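PDB 3PWX: putative flagellar hook-associated protein from Vibrio parahaemolyticus, which probably serves as a structural component of the bacterial flagellum. Local coordinates for residues E41-S46 against F98-T103; S80-I85 against N156-L161; V128-G133 against N202-M207. One frame throughout, in Å; residues are numbered along the deposited sequence.

Contact 1 of 3, residues E41-S46 against F98-T103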
ATOM      1  N   GLU A  41      13.519 -12.200  -3.302  1.00 53.19           N
ATOM      2  CA  GLU A  41      14.667 -12.139  -2.437  1.00 54.26           C
ATOM      3  C   GLU A  41      15.674 -13.179  -2.861  1.00 55.40           C
ATOM      4  O   GLU A  41      16.882 -12.905  -2.870  1.00 55.56           O
ATOM      5  CB  GLU A  41      14.254 -12.463  -1.007  1.00 55.73           C
ATOM      6  CG  GLU A  41      14.193 -11.298  -0.012  1.00 59.79           C
ATOM      7  CD  GLU A  41      13.405 -11.645   1.317  1.00 65.04           C
ATOM      8  OE1 GLU A  41      12.234 -12.131   1.279  1.00 66.32           O
ATOM      9  OE2 GLU A  41      13.957 -11.395   2.401  1.00 68.31           O
ATOM     10  N   THR A  42      15.200 -14.374  -3.215  1.00 55.86           N
ATOM     11  CA  THR A  42      16.104 -15.427  -3.710  1.00 56.96           C
ATOM     12  C   THR A  42      16.826 -14.906  -4.932  1.00 55.43           C
ATOM     13  O   THR A  42      18.040 -15.028  -5.022  1.00 57.02           O
ATOM     14  CB  THR A  42      15.302 -16.673  -4.125  1.00 59.56           C
ATOM     15  OG1 THR A  42      14.755 -17.317  -2.961  1.00 62.21           O
ATOM     16  CG2 THR A  42      16.153 -17.673  -4.931  1.00 59.22           C
ATOM     17  N   HIS A  43      16.098 -14.315  -5.879  1.00 54.84           N
ATOM     18  CA  HIS A  43      16.748 -13.841  -7.124  1.00 54.76           C
ATOM     19  C   HIS A  43      17.686 -12.695  -6.824  1.00 54.26           C
ATOM     20  O   HIS A  43      18.819 -12.656  -7.402  1.00 54.58           O
ATOM     21  CB  HIS A  43      15.775 -13.478  -8.264  1.00 54.46           C
ATOM     22  CG  HIS A  43      14.942 -14.632  -8.729  1.00 55.16           C
ATOM     23  ND1 HIS A  43      15.479 -15.708  -9.416  1.00 56.23           N
ATOM     24  CD2 HIS A  43      13.626 -14.898  -8.566  1.00 55.09           C
ATOM     25  CE1 HIS A  43      14.518 -16.576  -9.676  1.00 56.83           C
ATOM     26  NE2 HIS A  43      13.385 -16.106  -9.176  1.00 56.11           N
ATOM     27  N   LEU A  44      17.283 -11.812  -5.900  1.00 53.66           N
ATOM     28  CA  LEU A  44      18.188 -10.747  -5.555  1.00 53.39           C
ATOM     29  C   LEU A  44      19.425 -11.253  -4.826  1.00 54.04           C
ATOM     30  O   LEU A  44      20.515 -10.811  -5.151  1.00 54.14           O
ATOM     31  CB  LEU A  44      17.547  -9.605  -4.854  1.00 52.83           C
ATOM     32  CG  LEU A  44      16.531  -8.851  -5.731  1.00 52.31           C
ATOM     33  CD1 LEU A  44      15.779  -7.866  -4.847  1.00 51.99           C
ATOM     34  CD2 LEU A  44      17.198  -8.177  -6.952  1.00 52.24           C
ATOM     35  N   ASP A  45      19.266 -12.216  -3.919  1.00 54.59           N
ATOM     36  CA  ASP A  45      20.384 -12.821  -3.248  1.00 55.45           C
ATOM     37  C   ASP A  45      21.397 -13.319  -4.266  1.00 55.98           C
ATOM     38  O   ASP A  45      22.586 -12.990  -4.188  1.00 56.27           O
ATOM     39  CB  ASP A  45      19.955 -13.967  -2.346  1.00 56.96           C
ATOM     40  CG  ASP A  45      21.035 -14.319  -1.350  1.00 64.28           C
ATOM     41  OD1 ASP A  45      21.488 -13.427  -0.595  1.00 69.57           O
ATOM     42  OD2 ASP A  45      21.492 -15.481  -1.347  1.00 75.44           O
ATOM     43  N   SER A  46      20.907 -14.054  -5.255  1.00 56.18           N
ATOM     44  CA  SER A  46      21.763 -14.581  -6.333  1.00 56.85           C
ATOM     45  C   SER A  46      22.435 -13.498  -7.192  1.00 56.33           C
ATOM     46  O   SER A  46      23.609 -13.651  -7.526  1.00 56.92           O
ATOM     47  CB  SER A  46      20.966 -15.550  -7.205  1.00 57.34           C
ATOM     48  OG  SER A  46      21.616 -15.796  -8.425  1.00 57.90           O
ATOM     49  N   PHE A  98       6.970 -12.112 -15.935  1.00 56.89           N
ATOM     50  CA  PHE A  98       8.277 -11.564 -15.549  1.00 56.17           C
ATOM     51  C   PHE A  98       8.244 -10.823 -14.214  1.00 55.01           C
ATOM     52  O   PHE A  98       7.670  -9.788 -14.080  1.00 54.63           O
ATOM     53  CB  PHE A  98       8.918 -10.728 -16.654  1.00 56.47           C
ATOM     54  CG  PHE A  98       9.334 -11.538 -17.833  1.00 57.69           C
ATOM     55  CD1 PHE A  98      10.552 -12.228 -17.831  1.00 57.93           C
ATOM     56  CD2 PHE A  98       8.486 -11.676 -18.918  1.00 58.77           C
ATOM     57  CE1 PHE A  98      10.928 -13.025 -18.946  1.00 59.29           C
ATOM     58  CE2 PHE A  98       8.856 -12.452 -20.016  1.00 60.13           C
ATOM     59  CZ  PHE A  98      10.070 -13.126 -20.038  1.00 60.41           C
ATOM     60  N   LEU A  99       8.898 -11.389 -13.219  1.00 54.64           N
ATOM     61  CA  LEU A  99       8.905 -10.869 -11.870  1.00 53.77           C
ATOM     62  C   LEU A  99       9.345  -9.408 -11.762  1.00 53.18           C
ATOM     63  O   LEU A  99       8.943  -8.686 -10.884  1.00 52.68           O
ATOM     64  CB  LEU A  99       9.878 -11.775 -11.087  1.00 53.79           C
ATOM     65  CG  LEU A  99       9.290 -12.800 -10.094  1.00 53.94           C
ATOM     66  CD1 LEU A  99       7.914 -13.426 -10.524  1.00 54.48           C
ATOM     67  CD2 LEU A  99      10.354 -13.900  -9.711  1.00 54.44           C
ATOM     68  N   PHE A 100      10.215  -8.971 -12.654  1.00 53.37           N
ATOM     69  CA  PHE A 100      10.985  -7.741 -12.363  1.00 52.89           C
ATOM     70  C   PHE A 100      10.797  -6.696 -13.398  1.00 53.17           C
ATOM     71  O   PHE A 100      11.601  -5.725 -13.411  1.00 52.99           O
ATOM     72  CB  PHE A 100      12.513  -7.975 -12.217  1.00 52.83           C
ATOM     73  CG  PHE A 100      12.886  -8.670 -10.978  1.00 52.59           C
ATOM     74  CD1 PHE A 100      13.489  -9.908 -11.033  1.00 53.04           C
ATOM     75  CD2 PHE A 100      12.615  -8.096  -9.703  1.00 52.09           C
ATOM     76  CE1 PHE A 100      13.852 -10.553  -9.873  1.00 52.99           C
ATOM     77  CE2 PHE A 100      12.934  -8.761  -8.570  1.00 52.03           C
ATOM     78  CZ  PHE A 100      13.572 -10.000  -8.657  1.00 52.49           C
ATOM     79  N   SER A 101       9.778  -6.890 -14.231  1.00 53.72           N
ATOM     80  CA  SER A 101       9.452  -5.983 -15.308  1.00 54.24           C
ATOM     81  C   SER A 101       8.467  -4.829 -15.014  1.00 54.19           C
ATOM     82  O   SER A 101       8.000  -4.125 -15.954  1.00 54.86           O
ATOM     83  CB  SER A 101       8.947  -6.823 -16.500  1.00 55.18           C
ATOM     84  OG  SER A 101      10.082  -7.467 -17.129  1.00 55.55           O
ATOM     85  N   GLY A 102       8.135  -4.582 -13.761  1.00 53.59           N
ATOM     86  CA  GLY A 102       7.172  -3.537 -13.534  1.00 53.77           C
ATOM     87  C   GLY A 102       5.814  -4.016 -14.059  1.00 54.32           C
ATOM     88  O   GLY A 102       5.433  -5.135 -13.824  1.00 54.23           O
ATOM     89  N   THR A 103       5.043  -3.183 -14.760  1.00 55.04           N
ATOM     90  CA  THR A 103       3.722  -3.660 -15.227  1.00 55.68           C
ATOM     91  C   THR A 103       3.748  -4.319 -16.600  1.00 56.52           C
ATOM     92  O   THR A 103       2.703  -4.724 -17.100  1.00 57.25           O
ATOM     93  CB  THR A 103       2.689  -2.576 -15.290  1.00 56.29           C
ATOM     94  OG1 THR A 103       3.268  -1.432 -15.927  1.00 56.76           O
ATOM     95  CG2 THR A 103       2.177  -2.256 -13.894  1.00 55.74           C
TER
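F100 and H43 carry most of this contact, with L99 and L44 beside them. The segment 41-46 is a piece of the long helix 7-61. The segment 98-103 is irregular, with a type I beta turn from F98 to S101 that places L99 and F100 at its two central positions. Both side chains leave the backbone toward the helix. The ring of F100 meets H43 with its edge. CB of H43 sits near the ring plane, 3.9 Å from CE1 of F100. The next ring atom, CZ of F100, lies 4.3 Å from CG of L44. L99 works on two sides. Its CB stands over one face of the F100 ring, 4.1 Å above the plane and offset toward the rim. Its CD2 reaches the imidazole of H43, 3.6 Å from CD2 of H43 and 3.8 Å from NE2 of the same ring. The side chains of H43 and L99 cross at about a right angle. The side chain of H43 also touches A91, in the loop after helix 71-89. L44 is buried and also touches A193 and M194 of helix 172-223. No hydrogen bond joins the two segments, so the grip is by van der Waals packing. Backbone bonds join L99 to A91 and F100 to A142. Both segments belong to the N-terminal helical region of the flagellin family. Here a loop packs through its type I turn on helix 7-61 of the long helical bundle.

Contact 2 of 3, residues S80-I85 against N156-L161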
ATOM      1  N   SER A  80      30.160 -15.282 -17.320  1.00 69.98           N
ATOM      2  CA  SER A  80      29.250 -16.171 -16.587  1.00 70.54           C
ATOM      3  C   SER A  80      28.361 -15.490 -15.600  1.00 67.58           C
ATOM      4  O   SER A  80      27.153 -15.742 -15.605  1.00 67.71           O
ATOM      5  CB  SER A  80      29.986 -17.219 -15.793  1.00 72.37           C
ATOM      6  OG  SER A  80      29.728 -18.440 -16.406  1.00 80.21           O
ATOM      7  N   TYR A  81      28.972 -14.671 -14.746  1.00 65.50           N
ATOM      8  CA  TYR A  81      28.261 -13.899 -13.724  1.00 63.66           C
ATOM      9  C   TYR A  81      27.393 -12.808 -14.371  1.00 61.61           C
ATOM     10  O   TYR A  81      26.276 -12.571 -13.941  1.00 59.37           O
ATOM     11  CB  TYR A  81      29.241 -13.358 -12.665  1.00 63.98           C
ATOM     12  CG  TYR A  81      29.961 -14.491 -11.917  1.00 66.12           C
ATOM     13  CD1 TYR A  81      29.223 -15.388 -11.145  1.00 68.82           C
ATOM     14  CD2 TYR A  81      31.334 -14.688 -12.014  1.00 68.00           C
ATOM     15  CE1 TYR A  81      29.817 -16.427 -10.449  1.00 73.12           C
ATOM     16  CE2 TYR A  81      31.962 -15.761 -11.315  1.00 73.86           C
ATOM     17  CZ  TYR A  81      31.164 -16.610 -10.523  1.00 75.32           C
ATOM     18  OH  TYR A  81      31.627 -17.663  -9.810  1.00 79.87           O
ATOM     19  N   ARG A  82      27.904 -12.224 -15.449  1.00 62.02           N
ATOM     20  CA  ARG A  82      27.146 -11.349 -16.281  1.00 61.88           C
ATOM     21  C   ARG A  82      25.861 -12.012 -16.765  1.00 62.37           C
ATOM     22  O   ARG A  82      24.778 -11.429 -16.595  1.00 61.70           O
ATOM     23  CB  ARG A  82      27.968 -10.831 -17.446  1.00 63.30           C
ATOM     24  CG  ARG A  82      27.227  -9.825 -18.324  1.00 63.15           C
ATOM     25  CD  ARG A  82      27.879  -9.746 -19.695  1.00 63.94           C
ATOM     26  NE  ARG A  82      27.609 -10.964 -20.468  1.00 63.88           N
ATOM     27  CZ  ARG A  82      28.173 -11.251 -21.646  1.00 64.02           C
ATOM     28  NH1 ARG A  82      27.904 -12.397 -22.255  1.00 63.71           N
ATOM     29  NH2 ARG A  82      29.046 -10.412 -22.178  1.00 62.47           N
ATOM     30  N   ASP A  83      25.941 -13.237 -17.266  1.00 63.85           N
ATOM     31  CA  ASP A  83      24.747 -13.852 -17.847  1.00 64.17           C
ATOM     32  C   ASP A  83      23.783 -14.244 -16.777  1.00 62.66           C
ATOM     33  O   ASP A  83      22.595 -13.958 -16.867  1.00 62.86           O
ATOM     34  CB  ASP A  83      25.098 -15.077 -18.678  1.00 67.29           C
ATOM     35  CG  ASP A  83      25.883 -14.734 -19.935  1.00 69.46           C
ATOM     36  OD1 ASP A  83      26.015 -13.539 -20.298  1.00 66.38           O
ATOM     37  OD2 ASP A  83      26.381 -15.700 -20.564  1.00 76.62           O
ATOM     38  N   SER A  84      24.316 -14.872 -15.743  1.00 62.36           N
ATOM     39  CA  SER A  84      23.588 -15.226 -14.539  1.00 60.95           C
ATOM     40  C   SER A  84      22.800 -14.038 -13.875  1.00 58.45           C
ATOM     41  O   SER A  84      21.709 -14.221 -13.308  1.00 58.60           O
ATOM     42  CB  SER A  84      24.588 -15.895 -13.594  1.00 61.58           C
ATOM     43  OG  SER A  84      24.167 -15.856 -12.240  1.00 63.95           O
ATOM     44  N   ILE A  85      23.339 -12.827 -13.958  1.00 57.56           N
ATOM     45  CA  ILE A  85      22.668 -11.645 -13.437  1.00 56.34           C
ATOM     46  C   ILE A  85      21.553 -11.233 -14.396  1.00 56.16           C
ATOM     47  O   ILE A  85      20.498 -10.788 -13.964  1.00 55.48           O
ATOM     48  CB  ILE A  85      23.652 -10.488 -13.248  1.00 55.87           C
ATOM     49  CG1 ILE A  85      24.431 -10.658 -11.962  1.00 55.86           C
ATOM     50  CG2 ILE A  85      22.972  -9.158 -13.251  1.00 54.98           C
ATOM     51  CD1 ILE A  85      25.876 -10.056 -12.048  1.00 56.06           C
ATOM     52  N   ASN A 156      26.588  -3.273 -19.041  1.00 61.55           N
ATOM     53  CA  ASN A 156      27.332  -2.598 -20.080  1.00 61.78           C
ATOM     54  C   ASN A 156      28.750  -2.265 -19.628  1.00 61.70           C
ATOM     55  O   ASN A 156      29.675  -2.371 -20.411  1.00 62.24           O
ATOM     56  CB  ASN A 156      26.551  -1.391 -20.572  1.00 61.43           C
ATOM     57  CG  ASN A 156      25.326  -1.829 -21.378  1.00 63.31           C
ATOM     58  OD1 ASN A 156      25.383  -2.888 -22.009  1.00 64.98           O
ATOM     59  ND2 ASN A 156      24.208  -1.067 -21.327  1.00 57.36           N
ATOM     60  N   GLN A 157      28.924  -1.918 -18.349  1.00 59.99           N
ATOM     61  CA  GLN A 157      30.191  -1.479 -17.897  1.00 60.17           C
ATOM     62  C   GLN A 157      31.106  -2.694 -17.828  1.00 61.21           C
ATOM     63  O   GLN A 157      32.307  -2.585 -18.080  1.00 61.17           O
ATOM     64  CB  GLN A 157      30.066  -0.823 -16.542  1.00 60.19           C
ATOM     65  CG  GLN A 157      31.424  -0.441 -15.887  1.00 61.34           C
ATOM     66  CD  GLN A 157      32.164   0.551 -16.745  1.00 64.99           C
ATOM     67  OE1 GLN A 157      31.571   1.535 -17.200  1.00 69.71           O
ATOM     68  NE2 GLN A 157      33.451   0.312 -16.974  1.00 63.78           N
ATOM     69  N   ILE A 158      30.533  -3.855 -17.513  1.00 61.20           N
ATOM     70  CA  ILE A 158      31.337  -5.061 -17.373  1.00 62.69           C
ATOM     71  C   ILE A 158      31.869  -5.445 -18.779  1.00 64.80           C
ATOM     72  O   ILE A 158      33.002  -5.955 -18.898  1.00 64.10           O
ATOM     73  CB  ILE A 158      30.614  -6.241 -16.618  1.00 61.51           C
ATOM     74  CG1 ILE A 158      31.614  -7.315 -16.167  1.00 64.63           C
ATOM     75  CG2 ILE A 158      29.623  -6.938 -17.521  1.00 62.51           C
ATOM     76  CD1 ILE A 158      32.955  -6.811 -15.371  1.00 64.46           C
ATOM     77  N   ASP A 159      31.054  -5.157 -19.812  1.00 64.54           N
ATOM     78  CA  ASP A 159      31.452  -5.428 -21.214  1.00 66.60           C
ATOM     79  C   ASP A 159      32.548  -4.484 -21.695  1.00 66.23           C
ATOM     80  O   ASP A 159      33.460  -4.915 -22.389  1.00 67.19           O
ATOM     81  CB  ASP A 159      30.230  -5.441 -22.186  1.00 67.16           C
ATOM     82  CG  ASP A 159      29.541  -6.825 -22.248  1.00 70.20           C
ATOM     83  OD1 ASP A 159      30.069  -7.805 -21.652  1.00 74.97           O
ATOM     84  OD2 ASP A 159      28.487  -6.958 -22.892  1.00 71.87           O
ATOM     85  N   ALA A 160      32.464  -3.206 -21.309  1.00 64.97           N
ATOM     86  CA  ALA A 160      33.584  -2.267 -21.518  1.00 65.06           C
ATOM     87  C   ALA A 160      34.919  -2.737 -20.827  1.00 65.37           C
ATOM     88  O   ALA A 160      36.036  -2.464 -21.301  1.00 65.13           O
ATOM     89  CB  ALA A 160      33.210  -0.858 -21.079  1.00 62.55           C
ATOM     90  N   LEU A 161      34.774  -3.431 -19.704  1.00 64.60           N
ATOM     91  CA  LEU A 161      35.925  -3.931 -19.010  1.00 65.90           C
ATOM     92  C   LEU A 161      36.481  -5.150 -19.747  1.00 67.66           C
ATOM     93  O   LEU A 161      37.662  -5.229 -19.952  1.00 69.67           O
ATOM     94  CB  LEU A 161      35.635  -4.208 -17.522  1.00 64.84           C
ATOM     95  CG  LEU A 161      36.928  -4.787 -16.905  1.00 65.72           C
ATOM     96  CD1 LEU A 161      37.977  -3.695 -16.682  1.00 67.55           C
ATOM     97  CD2 LEU A 161      36.699  -5.575 -15.660  1.00 62.70           C
TER
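R82 bridges to I158 and D159 where helix 71-89 packs against helix 154-166, and a three-residue salt-bridge network of R82, D83 and D159 marks the junction. Along the second segment, N156 comes first. Its OD1 accepts a hydrogen bond from the backbone N of Y117. I158 follows and is buried. Its CG2 packs on the aliphatic part of R82, 3.8 Å from CG and 4.0 Å from CD of that arginine. CG of R82 lies anti to its backbone N (chi1 -177°), which carries the chain across to the other helix before it bends at chi3. D159 comes next and takes the charged end. Its OD1 accepts a bond from R82, and its OD2 forms a salt bridge with K112, so the carboxylate has two positive partners. This probably favours its ionised form. L161 ends the segment and packs on V58 of helix 7-61 and V176 of helix 172-223. R82 is held flat from two directions. NE and NH1 of R82 both bond OD1 of D83, at 3.0 and 2.9 Å. The guanidinium and the D159 carboxylate stand 85° apart, and NH2 of R82 meets the syn lone pair of D159 OD1 at 2.8 Å, with that oxygen only 3° out of the guanidinium plane.

Contact 3 of 3, residues V128-G133 against N202-M207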
ATOM      1  N   VAL A 128      -1.096  -5.141  -3.535  1.00 53.19           N
ATOM      2  CA  VAL A 128      -1.967  -6.152  -2.978  1.00 53.26           C
ATOM      3  C   VAL A 128      -2.646  -5.563  -1.756  1.00 53.62           C
ATOM      4  O   VAL A 128      -1.982  -4.904  -0.881  1.00 53.65           O
ATOM      5  CB  VAL A 128      -1.082  -7.380  -2.583  1.00 52.87           C
ATOM      6  CG1 VAL A 128      -1.669  -8.207  -1.442  1.00 53.03           C
ATOM      7  CG2 VAL A 128      -0.890  -8.225  -3.796  1.00 52.83           C
ATOM      8  N   THR A 129      -3.947  -5.824  -1.668  1.00 54.00           N
ATOM      9  CA  THR A 129      -4.804  -5.380  -0.546  1.00 54.50           C
ATOM     10  C   THR A 129      -4.639  -6.347   0.621  1.00 54.35           C
ATOM     11  O   THR A 129      -4.805  -7.560   0.449  1.00 54.17           O
ATOM     12  CB  THR A 129      -6.241  -5.354  -0.959  1.00 55.03           C
ATOM     13  OG1 THR A 129      -6.365  -4.344  -1.956  1.00 55.37           O
ATOM     14  CG2 THR A 129      -7.169  -4.980   0.222  1.00 55.64           C
ATOM     15  N   VAL A 130      -4.329  -5.827   1.802  1.00 54.61           N
ATOM     16  CA  VAL A 130      -3.931  -6.696   2.841  1.00 54.57           C
ATOM     17  C   VAL A 130      -4.763  -6.469   4.101  1.00 55.27           C
ATOM     18  O   VAL A 130      -4.560  -7.179   5.091  1.00 55.44           O
ATOM     19  CB  VAL A 130      -2.387  -6.569   3.123  1.00 54.29           C
ATOM     20  CG1 VAL A 130      -1.564  -6.925   1.853  1.00 53.65           C
ATOM     21  CG2 VAL A 130      -2.003  -5.182   3.654  1.00 54.73           C
ATOM     22  N   ALA A 131      -5.633  -5.443   4.085  1.00 55.83           N
ATOM     23  CA  ALA A 131      -6.679  -5.213   5.080  1.00 56.64           C
ATOM     24  C   ALA A 131      -7.573  -4.137   4.490  1.00 57.18           C
ATOM     25  O   ALA A 131      -7.154  -3.444   3.554  1.00 57.01           O
ATOM     26  CB  ALA A 131      -6.136  -4.765   6.448  1.00 57.25           C
ATOM     27  N   LYS A 132      -8.790  -3.980   5.026  1.00 57.95           N
ATOM     28  CA  LYS A 132      -9.736  -3.046   4.486  1.00 58.64           C
ATOM     29  C   LYS A 132      -9.082  -1.715   4.247  1.00 59.04           C
ATOM     30  O   LYS A 132      -8.670  -1.058   5.190  1.00 59.66           O
ATOM     31  CB  LYS A 132     -10.915  -2.868   5.431  1.00 59.66           C
ATOM     32  CG  LYS A 132     -12.117  -2.118   4.756  1.00 61.19           C
ATOM     33  CD  LYS A 132     -12.430  -2.715   3.348  1.00 62.88           C
ATOM     34  CE  LYS A 132     -13.890  -2.444   2.861  1.00 66.00           C
ATOM     35  NZ  LYS A 132     -13.876  -1.397   1.771  1.00 62.73           N
ATOM     36  N   GLY A 133      -9.036  -1.301   2.989  1.00 58.87           N
ATOM     37  CA  GLY A 133      -8.433  -0.021   2.615  1.00 59.35           C
ATOM     38  C   GLY A 133      -6.904   0.155   2.796  1.00 58.81           C
ATOM     39  O   GLY A 133      -6.418   1.293   2.878  1.00 59.48           O
ATOM     40  N   ASN A 202       7.956  -7.473   7.642  1.00 55.92           N
ATOM     41  CA  ASN A 202       7.578  -7.036   8.975  1.00 58.35           C
ATOM     42  C   ASN A 202       6.228  -6.317   9.071  1.00 57.61           C
ATOM     43  O   ASN A 202       5.446  -6.540   9.988  1.00 59.51           O
ATOM     44  CB  ASN A 202       8.713  -6.218   9.598  1.00 59.80           C
ATOM     45  CG  ASN A 202       9.952  -7.072   9.828  1.00 64.20           C
ATOM     46  OD1 ASN A 202       9.846  -8.304   9.926  1.00 67.27           O
ATOM     47  ND2 ASN A 202      11.127  -6.444   9.880  1.00 66.46           N
ATOM     48  N   ASN A 203       5.953  -5.457   8.114  1.00 56.39           N
ATOM     49  CA  ASN A 203       4.746  -4.725   8.159  1.00 56.58           C
ATOM     50  C   ASN A 203       3.555  -5.668   7.881  1.00 56.16           C
ATOM     51  O   ASN A 203       2.505  -5.605   8.594  1.00 56.87           O
ATOM     52  CB  ASN A 203       4.877  -3.519   7.244  1.00 56.32           C
ATOM     53  CG  ASN A 203       5.500  -2.326   7.963  1.00 57.31           C
ATOM     54  OD1 ASN A 203       5.278  -2.125   9.183  1.00 61.37           O
ATOM     55  ND2 ASN A 203       6.214  -1.502   7.237  1.00 57.14           N
ATOM     56  N   LEU A 204       3.738  -6.609   6.947  1.00 55.34           N
ATOM     57  CA  LEU A 204       2.748  -7.648   6.741  1.00 55.11           C
ATOM     58  C   LEU A 204       2.465  -8.369   8.068  1.00 57.06           C
ATOM     59  O   LEU A 204       1.299  -8.517   8.525  1.00 57.92           O
ATOM     60  CB  LEU A 204       3.186  -8.636   5.680  1.00 54.45           C
ATOM     61  CG  LEU A 204       3.245  -8.069   4.271  1.00 53.76           C
ATOM     62  CD1 LEU A 204       3.800  -9.091   3.338  1.00 53.35           C
ATOM     63  CD2 LEU A 204       1.832  -7.636   3.813  1.00 53.69           C
ATOM     64  N   ASP A 205       3.526  -8.791   8.707  1.00 57.65           N
ATOM     65  CA  ASP A 205       3.389  -9.505   9.976  1.00 60.39           C
ATOM     66  C   ASP A 205       2.606  -8.749  11.051  1.00 61.01           C
ATOM     67  O   ASP A 205       1.827  -9.352  11.774  1.00 61.34           O
ATOM     68  CB  ASP A 205       4.794 -10.014  10.433  1.00 61.16           C
ATOM     69  CG  ASP A 205       5.281 -11.184   9.531  1.00 63.47           C
ATOM     70  OD1 ASP A 205       4.473 -11.637   8.651  1.00 68.07           O
ATOM     71  OD2 ASP A 205       6.399 -11.676   9.687  1.00 63.65           O
ATOM     72  N   LEU A 206       2.808  -7.437  11.141  1.00 61.43           N
ATOM     73  CA  LEU A 206       1.920  -6.601  11.952  1.00 63.02           C
ATOM     74  C   LEU A 206       0.462  -6.706  11.504  1.00 62.36           C
ATOM     75  O   LEU A 206      -0.383  -6.933  12.334  1.00 64.66           O
ATOM     76  CB  LEU A 206       2.339  -5.132  11.975  1.00 62.99           C
ATOM     77  CG  LEU A 206       3.553  -4.838  12.836  1.00 66.77           C
ATOM     78  CD1 LEU A 206       4.212  -3.543  12.428  1.00 67.58           C
ATOM     79  CD2 LEU A 206       3.211  -4.820  14.355  1.00 65.84           C
HETATM   80  N   MSE A 207       0.151  -6.539  10.226  1.00 61.06           N
HETATM   81  CA  MSE A 207      -1.240  -6.685   9.771  1.00 60.84           C
HETATM   82  C   MSE A 207      -1.835  -8.028  10.052  1.00 60.37           C
HETATM   83  O   MSE A 207      -2.992  -8.136  10.443  1.00 61.92           O
HETATM   84  CB  MSE A 207      -1.327  -6.546   8.277  1.00 60.46           C
HETATM   85  CG  MSE A 207      -0.829  -5.247   7.780  1.00 65.52           C
HETATM   86 SE   MSE A 207      -1.995  -3.713   8.138  1.00 80.70          SE
HETATM   87  CE  MSE A 207      -0.883  -2.787   6.823  1.00 64.38           C
TER
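V130 meets L204 and M207 with its two methyl groups, one for each partner. V130 lies on strand 127-131, which pairs with strand 134-137 in a two-stranded antiparallel sheet. L204 and M207 lie one turn apart on helix 172-223. M207 is present as selenomethionine. The tight part is these three buried side chains. CG1 of V130 touches CD2 of L204 at 4.0 Å. CG2 of V130 touches the terminal methyl CE of M207 at 4.1 Å. In both pairs the side chains cross at about a right angle. The valine branches reach the two partners because CG1 sits beside the backbone N and CG2 between N and the carbonyl carbon (chi1 -60°). M207 bends at chi2 (-73°), and this turns its methyl end to the valine. The neighbouring strand adds to the same patch: M136 touches V130 and L204, and V134 touches M207. The solvent side is looser. K132, N202 and D205 are exposed, and none of them touches the opposite segment. D205 instead forms a salt bridge with K34 of helix 7-61. A third side is covered by the second subunit. A131 is buried and points at the helix, with its CB 4.6 Å from SE of M207. It packs on N203 of the second subunit, which also touches M207. G133 has backbone hydrogen bonds to the same subunit. No hydrogen bond joins 128-133 to 202-207; V130 O is bonded by NE2 of H211, further along the helix. The chemistry between the two segments is therefore wholly apolar. It implies contact held by burial of methyl groups, with directional bonds supplied by residues around it.

How the contacts relate
The chain starts in helix 7-61, which carries the first half of contact 1. It turns back through helix 71-89, where contact 2 opens. Contact 1 then closes at 98-103, seating the loop on the first helix. Contact 2 is still open at that point, so contacts 1 and 2 cross. The hairpin strand 127-131 opens contact 3 before contact 2 closes, so these two cross as well. Contact 2 joins helix 71-89 to helix 154-166. Contact 3 joins the hairpin to helix 172-223. Contacts 1 and 3 follow in series. Contacts 2 and 3 lie on opposite sides of the chain's centre, about 38 Å apart between centres, with contact 1 near the centre itself.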